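Local coordinates for conserved domain protein (Bacillus anthracis, PDB 3FBQ) that is of unknown function but folds into two beta-rich modules that match uncharacterised sequence families of the E-set clan, suggesting an immunoglobulin-like architecture, at residues Phe176-Asn181 with Leu240-Arg245; Ile162-Glu167 with Val195-Thr200; Ile48-Thr53 with Ser227-Lys232; Arg52-Thr57 with Asp113-Arg118. All coordinates share one frame; numbering follows the deposited sequence.

Contact 1: Phe176-Asn181 with Leu240-Arg245; sequences FILYYN and LIVTPR
L240, the residue most extensively buried in this pairing, pushes its CD1 methyl against both F176 and L178. It reaches the phenyl ring at CE2, 4.1 Å from L240 CD1, and the approach is oblique to the ring. L240 CG lies anti to its carbonyl carbon (chi1 -68°), a torsion that carries the methyls out toward the facing strand. L178 answers with a fork: its CD2 lies 4.3 Å from L240 CD1, while its CD1 lies 4.3 Å from CG2 of V242. One leucine bridges two positions of the opposing strand. Within 176-181, L178 CG sits in the plane of the F176 ring at its edge, so the two inward residues also pack on each other. No hydrogen bond crosses the gap, and the CA atoms of L178 and V242 are 9.9 Å apart, too far for neighbours in a sheet. The F230 ring meets the F176 ring, their planes about 15° apart, and V201 touches both L178 and L240 from strand 196-203. Strand axes 11.5 Å apart, crossing at -40°, with apolar side chains meeting between them, are consistent with the beta-sandwich of an immunoglobulin-like E-set fold, here one long antiparallel sheet folded over on itself.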
# COMPACT_ATOMS: atom_id res chain seq x y z
N PHE A 176 13.34 -28.31 -6.27
CA PHE A 176 14.40 -27.98 -7.26
C PHE A 176 13.97 -26.90 -8.22
O PHE A 176 12.80 -26.81 -8.53
CB PHE A 176 14.91 -29.23 -7.99
CG PHE A 176 14.03 -29.71 -9.11
CD1 PHE A 176 13.20 -30.82 -8.93
CD2 PHE A 176 14.03 -29.10 -10.33
CE1 PHE A 176 12.40 -31.32 -9.97
CE2 PHE A 176 13.21 -29.55 -11.35
CZ PHE A 176 12.42 -30.68 -11.18
N ILE A 177 14.90 -26.12 -8.75
CA ILE A 177 14.56 -24.93 -9.61
C ILE A 177 15.10 -24.96 -11.02
O ILE A 177 16.26 -25.22 -11.23
CB ILE A 177 15.10 -23.64 -8.98
CG1 ILE A 177 14.60 -23.49 -7.53
CG2 ILE A 177 14.73 -22.45 -9.83
CD1 ILE A 177 15.33 -22.43 -6.80
N LEU A 178 14.26 -24.70 -12.00
CA LEU A 178 14.76 -24.53 -13.39
C LEU A 178 14.82 -23.05 -13.82
O LEU A 178 13.79 -22.37 -13.90
CB LEU A 178 13.95 -25.34 -14.40
CG LEU A 178 13.93 -26.86 -14.15
CD1 LEU A 178 13.05 -27.50 -15.18
CD2 LEU A 178 15.28 -27.56 -14.10
N TYR A 179 16.02 -22.56 -14.10
CA TYR A 179 16.18 -21.24 -14.64
C TYR A 179 16.28 -21.30 -16.15
O TYR A 179 17.03 -22.07 -16.74
CB TYR A 179 17.47 -20.68 -14.17
CG TYR A 179 17.55 -20.46 -12.71
CD1 TYR A 179 17.17 -19.22 -12.15
CD2 TYR A 179 18.08 -21.47 -11.85
CE1 TYR A 179 17.29 -18.99 -10.81
CE2 TYR A 179 18.21 -21.23 -10.47
CZ TYR A 179 17.81 -19.99 -9.97
OH TYR A 179 17.94 -19.75 -8.63
N TYR A 180 15.57 -20.40 -16.79
CA TYR A 180 15.61 -20.40 -18.23
C TYR A 180 14.99 -19.11 -18.83
O TYR A 180 14.56 -18.20 -18.10
CB TYR A 180 14.87 -21.64 -18.69
CG TYR A 180 13.40 -21.52 -18.43
CD1 TYR A 180 12.86 -21.80 -17.17
CD2 TYR A 180 12.53 -21.10 -19.46
CE1 TYR A 180 11.47 -21.66 -16.95
CE2 TYR A 180 11.15 -20.97 -19.25
CZ TYR A 180 10.64 -21.24 -18.01
OH TYR A 180 9.29 -21.13 -17.86
N ASN A 181 14.95 -19.03 -20.17
CA ASN A 181 14.45 -17.82 -20.87
C ASN A 181 13.93 -18.12 -22.23
O ASN A 181 14.32 -19.12 -22.81
CB ASN A 181 15.51 -16.72 -21.00
CG ASN A 181 16.74 -17.19 -21.69
OD1 ASN A 181 16.75 -17.59 -22.86
ND2 ASN A 181 17.81 -17.15 -20.95
N LEU A 240 16.33 -35.16 -16.66
CA LEU A 240 15.03 -34.48 -16.77
C LEU A 240 14.65 -34.28 -18.22
O LEU A 240 15.49 -33.85 -19.04
CB LEU A 240 15.03 -33.10 -16.07
CG LEU A 240 15.15 -33.17 -14.55
CD1 LEU A 240 15.53 -31.85 -13.88
CD2 LEU A 240 13.88 -33.75 -13.92
N ILE A 241 13.40 -34.58 -18.54
CA ILE A 241 12.88 -34.34 -19.88
C ILE A 241 11.89 -33.19 -19.78
O ILE A 241 10.86 -33.26 -19.06
CB ILE A 241 12.27 -35.64 -20.56
CG1 ILE A 241 13.31 -36.76 -20.64
CG2 ILE A 241 11.79 -35.33 -21.98
CD1 ILE A 241 13.28 -37.74 -19.47
N VAL A 242 12.25 -32.11 -20.44
CA VAL A 242 11.55 -30.84 -20.30
C VAL A 242 10.80 -30.52 -21.57
O VAL A 242 11.41 -30.39 -22.65
CB VAL A 242 12.55 -29.67 -20.02
CG1 VAL A 242 11.79 -28.32 -19.93
CG2 VAL A 242 13.36 -29.88 -18.74
N THR A 243 9.50 -30.33 -21.47
CA THR A 243 8.80 -29.88 -22.67
C THR A 243 8.30 -28.41 -22.53
O THR A 243 7.51 -28.09 -21.60
CB THR A 243 7.70 -30.88 -23.16
OG1 THR A 243 6.40 -30.37 -22.87
CG2 THR A 243 7.83 -32.30 -22.54
N PRO A 244 8.80 -27.51 -23.42
CA PRO A 244 8.35 -26.11 -23.51
C PRO A 244 7.01 -25.99 -24.23
O PRO A 244 6.93 -26.25 -25.43
CB PRO A 244 9.46 -25.44 -24.36
CG PRO A 244 10.53 -26.48 -24.58
CD PRO A 244 9.88 -27.80 -24.39
N ARG A 245 5.97 -25.65 -23.48
CA ARG A 245 4.65 -25.30 -24.03
C ARG A 245 4.66 -23.81 -24.34
O ARG A 245 5.08 -23.02 -23.51
CB ARG A 245 3.56 -25.63 -23.02
CG ARG A 245 3.12 -27.08 -23.06
CD ARG A 245 2.87 -27.68 -21.65
NE ARG A 245 3.07 -29.14 -21.61
CZ ARG A 245 2.92 -30.00 -22.64
NH1 ARG A 245 2.51 -29.58 -23.85
NH2 ARG A 245 3.16 -31.31 -22.47

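Contact 2: Ile162-Glu167 with Val195-Thr200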
# COMPACT_ATOMS: atom_id res chain seq x y z
N ILE A 162 11.52 -18.57 -31.83
CA ILE A 162 10.64 -18.59 -30.70
C ILE A 162 11.04 -19.81 -29.97
O ILE A 162 10.62 -20.88 -30.34
CB ILE A 162 9.25 -18.89 -31.12
CG1 ILE A 162 8.46 -17.62 -31.22
CG2 ILE A 162 8.64 -19.73 -30.09
CD1 ILE A 162 7.18 -17.74 -30.55
N LYS A 163 11.87 -19.68 -28.95
CA LYS A 163 12.91 -20.65 -28.73
C LYS A 163 13.28 -20.63 -27.28
O LYS A 163 13.37 -19.57 -26.73
CB LYS A 163 14.10 -20.27 -29.56
CG LYS A 163 15.25 -19.81 -28.78
CD LYS A 163 16.29 -20.87 -28.76
CE LYS A 163 17.48 -20.49 -29.56
NZ LYS A 163 18.71 -20.41 -28.78
N ALA A 164 13.48 -21.78 -26.64
CA ALA A 164 13.57 -21.80 -25.16
C ALA A 164 14.96 -22.23 -24.69
O ALA A 164 15.43 -23.28 -25.09
CB ALA A 164 12.50 -22.69 -24.57
N ASN A 165 15.63 -21.41 -23.90
CA ASN A 165 16.98 -21.79 -23.42
C ASN A 165 17.08 -22.10 -21.97
O ASN A 165 16.78 -21.24 -21.12
CB ASN A 165 17.96 -20.68 -23.73
CG ASN A 165 17.83 -20.18 -25.11
OD1 ASN A 165 18.28 -20.84 -26.07
ND2 ASN A 165 17.16 -19.04 -25.26
N MET A 166 17.54 -23.30 -21.66
CA MET A 166 17.81 -23.65 -20.28
C MET A 166 18.98 -22.76 -19.80
O MET A 166 19.72 -22.20 -20.62
CB MET A 166 18.12 -25.16 -20.22
CG MET A 166 16.89 -26.16 -20.41
SD MET A 166 15.31 -25.68 -19.56
CE MET A 166 14.54 -24.61 -20.78
N GLU A 167 19.13 -22.58 -18.50
CA GLU A 167 20.24 -21.74 -17.99
C GLU A 167 20.87 -22.41 -16.77
O GLU A 167 22.11 -22.52 -16.64
CB GLU A 167 19.74 -20.35 -17.56
CG GLU A 167 19.70 -19.18 -18.59
CD GLU A 167 18.95 -17.93 -18.02
OE1 GLU A 167 18.74 -16.89 -18.73
OE2 GLU A 167 18.54 -17.99 -16.84
N VAL A 195 3.82 -13.93 -26.13
CA VAL A 195 4.46 -15.24 -26.09
C VAL A 195 4.84 -15.63 -24.67
O VAL A 195 5.55 -14.89 -23.98
CB VAL A 195 5.72 -15.27 -26.98
CG1 VAL A 195 6.20 -16.70 -27.17
CG2 VAL A 195 5.45 -14.61 -28.32
N ASP A 196 4.38 -16.80 -24.23
CA ASP A 196 4.54 -17.21 -22.87
C ASP A 196 4.99 -18.66 -22.84
O ASP A 196 4.23 -19.55 -23.25
CB ASP A 196 3.22 -17.04 -22.15
CG ASP A 196 3.25 -17.58 -20.76
OD1 ASP A 196 2.27 -18.27 -20.39
OD2 ASP A 196 4.26 -17.36 -20.06
N VAL A 197 6.20 -18.91 -22.35
CA VAL A 197 6.83 -20.25 -22.42
C VAL A 197 6.81 -21.02 -21.11
O VAL A 197 7.57 -20.72 -20.20
CB VAL A 197 8.29 -20.21 -22.91
CG1 VAL A 197 8.69 -21.55 -23.30
CG2 VAL A 197 8.45 -19.31 -24.08
N GLU A 198 5.98 -22.04 -21.05
CA GLU A 198 5.77 -22.89 -19.90
C GLU A 198 6.58 -24.13 -20.11
O GLU A 198 6.68 -24.57 -21.23
CB GLU A 198 4.32 -23.35 -19.88
CG GLU A 198 3.68 -23.23 -18.52
CD GLU A 198 3.33 -21.77 -18.22
OE1 GLU A 198 3.42 -21.40 -17.03
OE2 GLU A 198 3.00 -21.01 -19.20
N LEU A 199 7.11 -24.70 -19.03
CA LEU A 199 7.77 -25.99 -19.08
C LEU A 199 7.05 -27.00 -18.23
O LEU A 199 6.52 -26.71 -17.16
CB LEU A 199 9.18 -25.91 -18.55
CG LEU A 199 10.12 -24.75 -18.86
CD1 LEU A 199 11.30 -24.94 -17.91
CD2 LEU A 199 10.57 -24.71 -20.31
N THR A 200 7.09 -28.22 -18.71
CA THR A 200 6.46 -29.35 -18.06
C THR A 200 7.62 -30.28 -17.87
O THR A 200 8.49 -30.37 -18.75
CB THR A 200 5.36 -29.94 -19.01
OG1 THR A 200 4.08 -29.82 -18.36
CG2 THR A 200 5.65 -31.39 -19.47
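I162 and V195 open a series of three apolar pairs, meeting tip to tip with I162 CD1 3.7 Å from V195 CG1. The isoleucine does not start out aimed at its partner; only its terminal methyl closes the distance. Next, the single methyl of A164 lies 4.2 Å from V197 CG1, where the strands come near enough (7.4 Å between the CA atoms of A164 and V197) for so short a side chain to reach. M166 and L199 form the third pair, again tip to tip, with M166 CE 4.0 Å from L199 CD2. Here the thioether chain is folded at chi2 (-41°) and chi3 (87°), which turns the methyl across toward the leucine. V195 and V197 share one pose, CG1 anti to the backbone N, and both present that methyl.

Polar contacts stay within 162-167 or reach other strands. K163 NZ donates to N165 OD1 at 2.8 Å, in the carbonyl plane on a lone pair. N165 ND2 hydrogen-bonds to N181 OD1 of strand 175-184, E167 makes a salt bridge with R225, and Y180 OH hydrogen-bonds to V197 O.

Strands 162-171 and 196-203 are not neighbours in the antiparallel sheet of the C-terminal module; their apolar sides meet as in a beta-sandwich core. With directions 33° apart, methyl meeting methyl at each pair and no hydrogen bond across, cohesion between the two segments probably rests mainly on apolar packing.

Contact 3: Ile48-Thr53 with Ser227-Lys232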
# COMPACT_ATOMS: atom_id res chain seq x y z
N ILE A 48 11.25 -20.34 5.51
CA ILE A 48 12.17 -21.15 4.69
C ILE A 48 12.62 -20.36 3.46
O ILE A 48 11.91 -19.53 2.93
CB ILE A 48 11.48 -22.40 4.17
CG1 ILE A 48 12.52 -23.50 3.79
CG2 ILE A 48 10.49 -22.05 2.99
CD1 ILE A 48 11.89 -24.83 3.39
N SER A 49 13.80 -20.68 2.96
CA SER A 49 14.45 -19.91 1.90
C SER A 49 15.33 -20.85 1.10
O SER A 49 16.25 -21.55 1.62
CB SER A 49 15.31 -18.82 2.49
OG SER A 49 16.24 -18.40 1.53
N ASP A 50 14.98 -20.87 -0.18
CA ASP A 50 15.60 -21.65 -1.27
C ASP A 50 17.05 -21.25 -1.33
O ASP A 50 17.82 -21.94 -1.92
CB ASP A 50 15.02 -21.15 -2.64
CG ASP A 50 14.21 -22.18 -3.35
OD1 ASP A 50 14.39 -23.35 -3.01
OD2 ASP A 50 13.42 -21.86 -4.29
N GLY A 51 17.41 -20.06 -0.86
CA GLY A 51 18.52 -19.36 -1.49
C GLY A 51 18.00 -18.49 -2.63
O GLY A 51 18.56 -17.40 -2.92
N ARG A 52 16.93 -18.94 -3.28
CA ARG A 52 16.41 -18.18 -4.38
C ARG A 52 15.16 -17.49 -3.94
O ARG A 52 14.95 -16.32 -4.24
CB ARG A 52 16.12 -19.06 -5.61
CG ARG A 52 15.36 -18.35 -6.76
CD ARG A 52 15.92 -16.99 -7.29
NE ARG A 52 17.36 -17.07 -7.53
CZ ARG A 52 18.16 -16.03 -7.84
NH1 ARG A 52 19.44 -16.21 -8.02
NH2 ARG A 52 17.68 -14.80 -7.99
N THR A 53 14.28 -18.26 -3.28
CA THR A 53 12.97 -17.75 -2.95
C THR A 53 12.69 -17.92 -1.43
O THR A 53 13.23 -18.84 -0.78
CB THR A 53 11.83 -18.16 -3.98
OG1 THR A 53 10.67 -18.53 -3.26
CG2 THR A 53 12.16 -19.28 -4.92
N SER A 227 11.93 -18.38 -14.00
CA SER A 227 12.34 -19.59 -13.28
C SER A 227 11.14 -20.24 -12.62
O SER A 227 10.13 -19.57 -12.33
CB SER A 227 13.38 -19.25 -12.25
OG SER A 227 12.76 -18.89 -11.05
N ALA A 228 11.20 -21.56 -12.39
CA ALA A 228 10.05 -22.20 -11.74
C ALA A 228 10.54 -23.16 -10.71
O ALA A 228 11.69 -23.66 -10.77
CB ALA A 228 9.26 -22.90 -12.71
N THR A 229 9.67 -23.48 -9.76
CA THR A 229 10.13 -24.43 -8.75
C THR A 229 9.32 -25.69 -8.80
O THR A 229 8.13 -25.63 -9.02
CB THR A 229 10.12 -23.79 -7.38
OG1 THR A 229 10.66 -22.47 -7.54
CG2 THR A 229 11.02 -24.61 -6.35
N PHE A 230 9.99 -26.81 -8.64
CA PHE A 230 9.30 -28.07 -8.73
C PHE A 230 9.67 -28.99 -7.58
O PHE A 230 10.65 -28.74 -6.83
CB PHE A 230 9.60 -28.79 -10.02
CG PHE A 230 9.49 -27.95 -11.28
CD1 PHE A 230 8.43 -28.20 -12.21
CD2 PHE A 230 10.44 -26.98 -11.59
CE1 PHE A 230 8.33 -27.50 -13.42
CE2 PHE A 230 10.36 -26.21 -12.79
CZ PHE A 230 9.29 -26.48 -13.72
N GLN A 231 8.85 -30.04 -7.45
CA GLN A 231 8.87 -31.06 -6.41
C GLN A 231 10.23 -31.64 -6.12
O GLN A 231 11.09 -31.67 -7.00
CB GLN A 231 7.99 -32.23 -6.86
CG GLN A 231 6.51 -31.90 -6.97
CD GLN A 231 5.72 -33.12 -7.32
OE1 GLN A 231 4.98 -33.14 -8.29
NE2 GLN A 231 5.91 -34.17 -6.57
N LYS A 232 10.42 -32.10 -4.87
CA LYS A 232 11.56 -32.94 -4.52
C LYS A 232 11.87 -33.80 -5.74
O LYS A 232 11.07 -34.66 -6.11
CB LYS A 232 11.22 -33.86 -3.36
CG LYS A 232 12.32 -33.95 -2.38
CD LYS A 232 12.33 -35.25 -1.69
CE LYS A 232 13.61 -35.48 -0.90
NZ LYS A 232 14.92 -35.52 -1.66
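T229 and D50 make the closest approach, T229 CG2 standing 4.2 Å from D50 OD2, with the two side chains coming from opposite directions. Beside it, T53 CG2 lies 4.4 Å from T229 OG1, so one threonine touches both arms of the facing turn. With OG1 beside the backbone N (chi1 -43°), T229 CG2 falls anti to that N and faces the carboxylate of D50. The T229 hydroxyl is engaged within its own sheet, by a hydrogen bond to N214. Residues 50-52 form the turn of a beta-hairpin between strands 40-49 and 53-62, with D50 N to T53 O at 2.7 Å; G51, with phi at +89°, occupies the bend. This turn meets strand 224-231, so the contact belongs to the junction between the N-terminal and C-terminal modules. Packing is much thinner away from T229. Only 85 Å² is buried in all, no hydrogen bond crosses, and S227 and R52 approach the opposite segments no nearer than 5.0 Å. R52 is held by other partners: NE by Y179 OH, and NH1 and NH2 by the carbonyls of D108 and H106. D50 is partly exposed, and the second segment runs out to K232 at the surface, whose NZ has a long, weak ion pair with E235.

Contact 4: Arg52-Thr57 with Asp113-Arg118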
# COMPACT_ATOMS: atom_id res chain seq x y z
N ARG A 52 16.93 -18.94 -3.28
CA ARG A 52 16.41 -18.18 -4.38
C ARG A 52 15.16 -17.49 -3.94
O ARG A 52 14.95 -16.32 -4.24
CB ARG A 52 16.12 -19.06 -5.61
CG ARG A 52 15.36 -18.35 -6.76
CD ARG A 52 15.92 -16.99 -7.29
NE ARG A 52 17.36 -17.07 -7.53
CZ ARG A 52 18.16 -16.03 -7.84
NH1 ARG A 52 19.44 -16.21 -8.02
NH2 ARG A 52 17.68 -14.80 -7.99
N THR A 53 14.28 -18.26 -3.28
CA THR A 53 12.97 -17.75 -2.95
C THR A 53 12.69 -17.92 -1.43
O THR A 53 13.23 -18.84 -0.78
CB THR A 53 11.83 -18.16 -3.98
OG1 THR A 53 10.67 -18.53 -3.26
CG2 THR A 53 12.16 -19.28 -4.92
N LEU A 54 11.95 -16.99 -0.83
CA LEU A 54 11.68 -17.02 0.59
C LEU A 54 10.19 -17.21 0.74
O LEU A 54 9.41 -16.50 0.11
CB LEU A 54 12.11 -15.73 1.21
CG LEU A 54 11.53 -15.43 2.58
CD1 LEU A 54 12.24 -16.16 3.75
CD2 LEU A 54 11.52 -13.88 2.77
N SER A 55 9.79 -18.21 1.51
CA SER A 55 8.39 -18.49 1.60
C SER A 55 8.09 -18.48 3.05
O SER A 55 8.89 -18.93 3.90
CB SER A 55 7.95 -19.80 0.95
OG SER A 55 8.84 -20.20 -0.09
N ILE A 56 6.95 -17.89 3.33
CA ILE A 56 6.53 -17.60 4.67
C ILE A 56 5.07 -17.96 4.84
O ILE A 56 4.24 -17.82 3.91
CB ILE A 56 6.76 -16.11 4.85
CG1 ILE A 56 7.89 -15.95 5.80
CG2 ILE A 56 5.44 -15.22 5.06
CD1 ILE A 56 8.09 -14.53 6.03
N THR A 57 4.75 -18.39 6.05
CA THR A 57 3.47 -18.92 6.38
C THR A 57 2.94 -18.08 7.54
O THR A 57 3.72 -17.66 8.42
CB THR A 57 3.70 -20.39 6.67
OG1 THR A 57 3.31 -21.15 5.50
CG2 THR A 57 2.96 -20.85 7.81
N ASP A 113 22.86 -16.60 0.97
CA ASP A 113 22.92 -17.55 2.09
C ASP A 113 22.03 -17.10 3.25
O ASP A 113 21.30 -17.88 3.81
CB ASP A 113 24.37 -17.81 2.52
CG ASP A 113 25.23 -18.38 1.38
OD1 ASP A 113 24.70 -18.93 0.37
OD2 ASP A 113 26.47 -18.31 1.49
N LYS A 114 22.08 -15.82 3.57
CA LYS A 114 21.17 -15.21 4.53
C LYS A 114 20.23 -14.27 3.77
O LYS A 114 20.69 -13.49 2.98
CB LYS A 114 21.97 -14.49 5.65
CG LYS A 114 22.55 -15.50 6.67
CD LYS A 114 23.78 -14.99 7.46
CE LYS A 114 24.39 -16.11 8.39
NZ LYS A 114 25.65 -15.75 9.20
N VAL A 115 18.92 -14.38 3.96
CA VAL A 115 17.98 -13.43 3.40
C VAL A 115 17.46 -12.56 4.53
O VAL A 115 16.81 -13.07 5.42
CB VAL A 115 16.72 -14.10 2.77
CG1 VAL A 115 15.71 -13.02 2.28
CG2 VAL A 115 17.07 -15.00 1.63
N ASN A 116 17.74 -11.27 4.49
CA ASN A 116 17.14 -10.31 5.42
C ASN A 116 15.86 -9.79 4.85
O ASN A 116 15.81 -9.22 3.76
CB ASN A 116 18.10 -9.16 5.66
CG ASN A 116 19.53 -9.65 5.93
OD1 ASN A 116 19.79 -10.28 6.98
ND2 ASN A 116 20.47 -9.37 5.00
N PHE A 117 14.77 -9.96 5.56
CA PHE A 117 13.55 -9.40 4.94
C PHE A 117 12.72 -8.59 5.92
O PHE A 117 12.98 -8.70 7.12
CB PHE A 117 12.75 -10.52 4.32
CG PHE A 117 12.26 -11.47 5.31
CD1 PHE A 117 11.02 -11.31 5.87
CD2 PHE A 117 13.11 -12.50 5.77
CE1 PHE A 117 10.55 -12.20 6.83
CE2 PHE A 117 12.66 -13.44 6.75
CZ PHE A 117 11.36 -13.29 7.26
N ARG A 118 11.78 -7.78 5.43
CA ARG A 118 10.84 -7.11 6.34
C ARG A 118 9.48 -7.34 5.82
O ARG A 118 9.18 -7.08 4.63
CB ARG A 118 11.07 -5.60 6.57
CG ARG A 118 12.55 -5.20 6.50
CD ARG A 118 13.15 -4.29 7.60
NE ARG A 118 12.65 -2.92 7.56
CZ ARG A 118 13.14 -1.86 8.24
NH1 ARG A 118 14.22 -1.96 9.03
NH2 ARG A 118 12.54 -0.67 8.11
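L54 lays its CD2 methyl over one face of the F117 ring, 3.9 Å from the ring centroid and 23° off the normal, a CH-pi contact. The nearest ring atom is F117 CG, 3.6 Å from L54 CD2, which places the methyl toward the CB end of the ring; the two side chains cross at about a right angle. I56 adds a second touch at the far end, its CD1 3.5 Å from F117 CE1; the I56 and F117 side chains reach toward each other, the methyl meeting the ring obliquely. Both methyls lie on the same side of the ring plane. V115 completes the shell, with CG1 4.3 Å from L54 CD2, one methyl serving two partners.

F117 CG is tucked between its backbone N and carbonyl carbon (chi1 64°), standing the ring up toward strand 53-57, and L54 CG lies anti to its N. Farther out, L76 touches both L54 and F117, V143 touches L54 and V115, and L141 packs on F117. Strands 53-57 and 114-118 cross at -54° with axes 9.3 Å apart, facing each other across a beta-sandwich: 53-62 lies between 40-49 and 97-106 in one sheet, and 114-126 between 71-78 and 131-144 in the other.

How the contacts relate
From the N terminus, contacts 3 and 4 start together on the hairpin at 48-57 and share R52 and T53. Contact 4 closes first, at 113-118, joining the two sheets of the N-terminal module. Contact 3 spans far more chain, to 227-232, and ties that module to the next. Contact 2 opens at 162-167 and closes at 195-200, wholly within the span of contact 3. Contact 1 opens at 176-181, between the ends of contact 2, and closes at 240-245, so it crosses both contact 2 and contact 3. Contacts 1 and 2, 7 Å apart by centres, set strands 175-184 and 162-171 against 239-247 and 196-203 of the C-terminal sheet; R52 also joins contacts 3 and 4 to contact 1.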